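Local structure of BIFUNCTIONAL PROTEIN Proline utilization A (PutA) (Corynebacterium freiburgense, 5UX5) at residues A[309-320]-A[459-470]. The protein probably oxidises proline to glutamate in two steps, joining an FAD-dependent proline dehydrogenase and an NAD-dependent aldehyde dehydrogenase in one chain. Sequence-based numbering, arbitrary orientation.
Sequences DAELHGWYPAPY and RRLSTPETFNAS
R460 takes the backbone oxygen of Y316 through its NE, which donates to Y316 O at 2.9 Å with a bent N-H...O angle of 139°. The rest of its guanidinium is shared out: NH2 makes a weak, long salt bridge to D309 OD2 (3.4 Å), NH1 pairs with D473, and W315 CE3 lies over one face of the group, 3.5 Å from R460 NH1, with the planes 34° apart. A bend at chi2 (-69°) and an extended chi3 carry the group there. The two carboxylates, D309 and D473, probably balance the charge of the buried R460. R459 binds the next carbonyl but two: its NE donates almost straight to P319 O (3.1 Å), which lies in the guanidinium plane, while NH1 passes near Y316 CD1. The Y316 ring carries P464 on one face, CG 3.7 Å from the centroid and nearly on its normal, a CH-pi contact; S462 O meets the ring edge. W315 NE1 is satisfied by D471 O, and H313 ND1 by D309 O within the helix. G314, just past the helix end with positive phi, brings its CA against T466 CG2, whose OG1 bonds N468 O. Y320 OH is held by A455 O, its side chain about 5 Å from the FAD. The contact thus joins the end of helix 303-313, in the proline dehydrogenase barrel, and the loop leading to helix 323-337 to the long connection between helices 438-450 and 477-484, whose N468 side chain and A469 backbone N hydrogen-bond the carboxylate of D562 on helix 550-574, in the aldehyde dehydrogenase part.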
loop_
_atom_site.group_PDB
_atom_site.type_symbol
_atom_site.label_atom_id
_atom_site.label_comp_id
_atom_site.label_asym_id
_atom_site.label_seq_id
_atom_site.Cartn_x
_atom_site.Cartn_y
_atom_site.Cartn_z
ATOM N N ASP A 309 6.036 4.656 6.721
ATOM C CA ASP A 309 4.959 3.714 7.040
ATOM C C ASP A 309 3.758 4.438 7.653
ATOM O O ASP A 309 2.598 4.113 7.358
ATOM C CB ASP A 309 5.485 2.623 7.987
ATOM C CG ASP A 309 4.509 1.474 8.158
ATOM O OD1 ASP A 309 3.882 1.103 7.162
ATOM O OD2 ASP A 309 4.352 0.922 9.267
ATOM N N ALA A 310 4.027 5.403 8.540
ATOM C CA ALA A 310 2.974 6.189 9.171
ATOM C C ALA A 310 2.274 7.103 8.168
ATOM O O ALA A 310 1.038 7.091 8.061
ATOM C CB ALA A 310 3.549 7.006 10.333
ATOM N N GLU A 311 3.039 7.910 7.424
ATOM C CA GLU A 311 2.388 8.884 6.549
ATOM C C GLU A 311 1.519 8.191 5.490
ATOM O O GLU A 311 0.425 8.668 5.175
ATOM C CB GLU A 311 3.426 9.804 5.887
ATOM C CG GLU A 311 2.774 10.878 4.975
ATOM C CD GLU A 311 3.782 11.760 4.271
ATOM O OE1 GLU A 311 3.504 12.971 4.103
ATOM O OE2 GLU A 311 4.853 11.244 3.878
ATOM N N LEU A 312 1.950 7.028 4.990
ATOM C CA LEU A 312 1.158 6.300 4.003
ATOM C C LEU A 312 -0.192 5.861 4.560
ATOM O O LEU A 312 -1.194 5.863 3.838
ATOM C CB LEU A 312 1.919 5.068 3.502
ATOM C CG LEU A 312 3.062 5.319 2.504
ATOM C CD1 LEU A 312 3.794 4.045 2.138
ATOM C CD2 LEU A 312 2.595 6.087 1.232
ATOM N N HIS A 313 -0.228 5.411 5.811
ATOM C CA HIS A 313 -1.429 4.830 6.406
ATOM C C HIS A 313 -2.262 5.807 7.202
ATOM O O HIS A 313 -3.319 5.417 7.700
ATOM C CB HIS A 313 -1.064 3.670 7.335
ATOM C CG HIS A 313 -0.592 2.463 6.617
ATOM N ND1 HIS A 313 0.692 2.341 6.135
ATOM C CD2 HIS A 313 -1.234 1.316 6.296
ATOM C CE1 HIS A 313 0.814 1.173 5.530
ATOM N NE2 HIS A 313 -0.337 0.527 5.626
ATOM N N GLY A 314 -1.782 7.022 7.405
ATOM C CA GLY A 314 -2.474 7.940 8.273
ATOM C C GLY A 314 -2.311 7.625 9.733
ATOM O O GLY A 314 -3.255 7.802 10.507
ATOM N N TRP A 315 -1.137 7.160 10.129
ATOM C CA TRP A 315 -0.843 6.809 11.505
ATOM C C TRP A 315 0.229 7.738 12.034
ATOM O O TRP A 315 0.958 8.358 11.255
ATOM C CB TRP A 315 -0.331 5.375 11.616
ATOM C CG TRP A 315 -1.270 4.311 11.211
ATOM C CD1 TRP A 315 -2.630 4.346 11.282
ATOM C CD2 TRP A 315 -0.922 3.013 10.694
ATOM N NE1 TRP A 315 -3.148 3.148 10.840
ATOM C CE2 TRP A 315 -2.116 2.316 10.483
ATOM C CE3 TRP A 315 0.288 2.373 10.410
ATOM C CZ2 TRP A 315 -2.138 1.022 9.964
ATOM C CZ3 TRP A 315 0.259 1.101 9.891
ATOM C CH2 TRP A 315 -0.938 0.438 9.672
ATOM N N TYR A 316 0.356 7.795 13.367
ATOM C CA TYR A 316 1.535 8.424 13.935
ATOM C C TYR A 316 2.735 7.514 13.722
ATOM O O TYR A 316 2.615 6.279 13.741
ATOM C CB TYR A 316 1.382 8.676 15.429
ATOM C CG TYR A 316 0.373 9.706 15.779
ATOM C CD1 TYR A 316 0.643 11.048 15.608
ATOM C CD2 TYR A 316 -0.860 9.338 16.285
ATOM C CE1 TYR A 316 -0.297 12.015 15.940
ATOM C CE2 TYR A 316 -1.813 10.277 16.605
ATOM C CZ TYR A 316 -1.525 11.620 16.428
ATOM O OH TYR A 316 -2.462 12.560 16.741
ATOM N N PRO A 317 3.901 8.096 13.516
ATOM C CA PRO A 317 5.129 7.301 13.564
ATOM C C PRO A 317 5.236 6.600 14.915
ATOM O O PRO A 317 4.788 7.110 15.939
ATOM C CB PRO A 317 6.235 8.341 13.368
ATOM C CG PRO A 317 5.514 9.595 12.868
ATOM C CD PRO A 317 4.147 9.539 13.397
ATOM N N ALA A 318 5.730 5.375 14.894
ATOM C CA ALA A 318 5.955 4.663 16.148
ATOM C C ALA A 318 7.033 5.308 17.032
ATOM O O ALA A 318 6.894 5.243 18.269
ATOM C CB ALA A 318 6.272 3.194 15.841
ATOM N N PRO A 319 8.119 5.873 16.502
ATOM C CA PRO A 319 9.123 6.490 17.365
ATOM C C PRO A 319 8.696 7.874 17.837
ATOM O O PRO A 319 7.708 8.449 17.398
ATOM C CB PRO A 319 10.367 6.599 16.476
ATOM C CG PRO A 319 10.095 5.766 15.310
ATOM C CD PRO A 319 8.617 5.777 15.122
ATOM N N TYR A 320 9.461 8.385 18.788
ATOM C CA TYR A 320 9.233 9.710 19.313
ATOM C C TYR A 320 9.365 10.722 18.197
ATOM O O TYR A 320 10.044 10.474 17.203
ATOM C CB TYR A 320 10.265 10.036 20.390
ATOM C CG TYR A 320 10.093 9.361 21.720
ATOM C CD1 TYR A 320 9.114 9.775 22.602
ATOM C CD2 TYR A 320 10.946 8.331 22.119
ATOM C CE1 TYR A 320 8.968 9.173 23.850
ATOM C CE2 TYR A 320 10.802 7.719 23.372
ATOM C CZ TYR A 320 9.808 8.153 24.222
ATOM O OH TYR A 320 9.644 7.578 25.448
ATOM N N ARG A 459 2.646 5.322 20.433
ATOM C CA ARG A 459 2.104 6.347 19.554
ATOM C C ARG A 459 0.988 5.823 18.653
ATOM O O ARG A 459 0.128 6.614 18.222
ATOM C CB ARG A 459 3.218 6.934 18.691
ATOM C CG ARG A 459 4.360 7.475 19.477
ATOM C CD ARG A 459 4.296 8.964 19.425
ATOM N NE ARG A 459 4.965 9.533 18.273
ATOM C CZ ARG A 459 4.531 10.595 17.627
ATOM N NH1 ARG A 459 3.396 11.189 17.999
ATOM N NH2 ARG A 459 5.233 11.064 16.612
ATOM N N ARG A 460 0.965 4.516 18.384
ATOM C CA ARG A 460 -0.039 3.925 17.509
ATOM C C ARG A 460 -1.389 3.741 18.205
ATOM O O ARG A 460 -2.334 3.248 17.583
ATOM C CB ARG A 460 0.468 2.577 16.988
ATOM C CG ARG A 460 1.673 2.636 16.060
ATOM C CD ARG A 460 1.306 3.273 14.711
ATOM N NE ARG A 460 2.445 3.337 13.803
ATOM C CZ ARG A 460 2.841 2.323 13.037
ATOM N NH1 ARG A 460 2.159 1.181 13.066
ATOM N NH2 ARG A 460 3.914 2.459 12.254
ATOM N N LEU A 461 -1.507 4.110 19.485
ATOM C CA LEU A 461 -2.746 3.844 20.204
ATOM C C LEU A 461 -3.896 4.701 19.724
ATOM O O LEU A 461 -5.047 4.343 19.968
ATOM C CB LEU A 461 -2.570 4.052 21.705
ATOM C CG LEU A 461 -1.735 3.085 22.560
ATOM C CD1 LEU A 461 -1.660 3.629 23.981
ATOM C CD2 LEU A 461 -2.284 1.685 22.557
ATOM N N SER A 462 -3.619 5.828 19.079
ATOM C CA SER A 462 -4.646 6.634 18.431
ATOM C C SER A 462 -4.066 7.160 17.136
ATOM O O SER A 462 -2.913 6.878 16.789
ATOM C CB SER A 462 -5.121 7.793 19.311
ATOM O OG SER A 462 -4.077 8.754 19.445
ATOM N N THR A 463 -4.864 7.948 16.420
ATOM C CA THR A 463 -4.508 8.308 15.056
ATOM C C THR A 463 -4.627 9.804 14.821
ATOM O O THR A 463 -5.504 10.466 15.381
ATOM C CB THR A 463 -5.411 7.549 14.080
ATOM O OG1 THR A 463 -6.725 7.455 14.650
ATOM C CG2 THR A 463 -4.877 6.149 13.880
ATOM N N PRO A 464 -3.782 10.357 13.963
ATOM C CA PRO A 464 -3.916 11.781 13.635
ATOM C C PRO A 464 -5.159 12.012 12.792
ATOM O O PRO A 464 -5.688 11.103 12.153
ATOM C CB PRO A 464 -2.649 12.100 12.847
ATOM C CG PRO A 464 -1.929 10.751 12.631
ATOM C CD PRO A 464 -2.815 9.655 13.099
ATOM N N GLU A 465 -5.611 13.263 12.768
ATOM C CA GLU A 465 -6.700 13.644 11.871
ATOM C C GLU A 465 -6.172 13.698 10.446
ATOM O O GLU A 465 -5.176 14.370 10.164
ATOM C CB GLU A 465 -7.317 14.980 12.285
ATOM C CG GLU A 465 -8.833 14.917 12.563
ATOM C CD GLU A 465 -9.173 14.517 14.003
ATOM O OE1 GLU A 465 -10.267 14.908 14.480
ATOM O OE2 GLU A 465 -8.356 13.827 14.661
ATOM N N THR A 466 -6.795 12.923 9.570
ATOM C CA THR A 466 -6.425 12.848 8.166
ATOM C C THR A 466 -7.712 12.886 7.369
ATOM O O THR A 466 -8.784 12.606 7.903
ATOM C CB THR A 466 -5.693 11.540 7.828
ATOM O OG1 THR A 466 -6.539 10.435 8.172
ATOM C CG2 THR A 466 -4.412 11.407 8.600
ATOM N N PHE A 467 -7.617 13.211 6.081
ATOM C CA PHE A 467 -8.821 13.101 5.263
ATOM C C PHE A 467 -9.175 11.640 4.956
ATOM O O PHE A 467 -10.320 11.214 5.157
ATOM C CB PHE A 467 -8.692 13.862 3.957
ATOM C CG PHE A 467 -9.833 13.586 3.049
ATOM C CD1 PHE A 467 -11.052 14.216 3.258
ATOM C CD2 PHE A 467 -9.735 12.621 2.060
ATOM C CE1 PHE A 467 -12.127 13.939 2.468
ATOM C CE2 PHE A 467 -10.815 12.331 1.260
ATOM C CZ PHE A 467 -12.015 12.994 1.465
ATOM N N ASN A 468 -8.236 10.875 4.389
ATOM C CA ASN A 468 -8.488 9.457 4.140
ATOM C C ASN A 468 -8.623 8.697 5.446
ATOM O O ASN A 468 -7.850 8.917 6.381
ATOM C CB ASN A 468 -7.377 8.851 3.304
ATOM C CG ASN A 468 -7.344 9.414 1.922
ATOM O OD1 ASN A 468 -6.562 10.329 1.615
ATOM N ND2 ASN A 468 -8.244 8.911 1.072
ATOM N N ALA A 469 -9.640 7.840 5.526
ATOM C CA ALA A 469 -9.818 6.976 6.693
ATOM C C ALA A 469 -8.621 6.045 6.873
ATOM O O ALA A 469 -8.120 5.462 5.903
ATOM C CB ALA A 469 -11.097 6.153 6.533
ATOM N N SER A 470 -8.152 5.885 8.118
ATOM C CA SER A 470 -6.942 5.085 8.329
ATOM C C SER A 470 -7.281 3.614 8.527
ATOM O O SER A 470 -8.285 3.265 9.153
ATOM C CB SER A 470 -6.121 5.576 9.527
ATOM O OG SER A 470 -6.891 5.636 10.704
#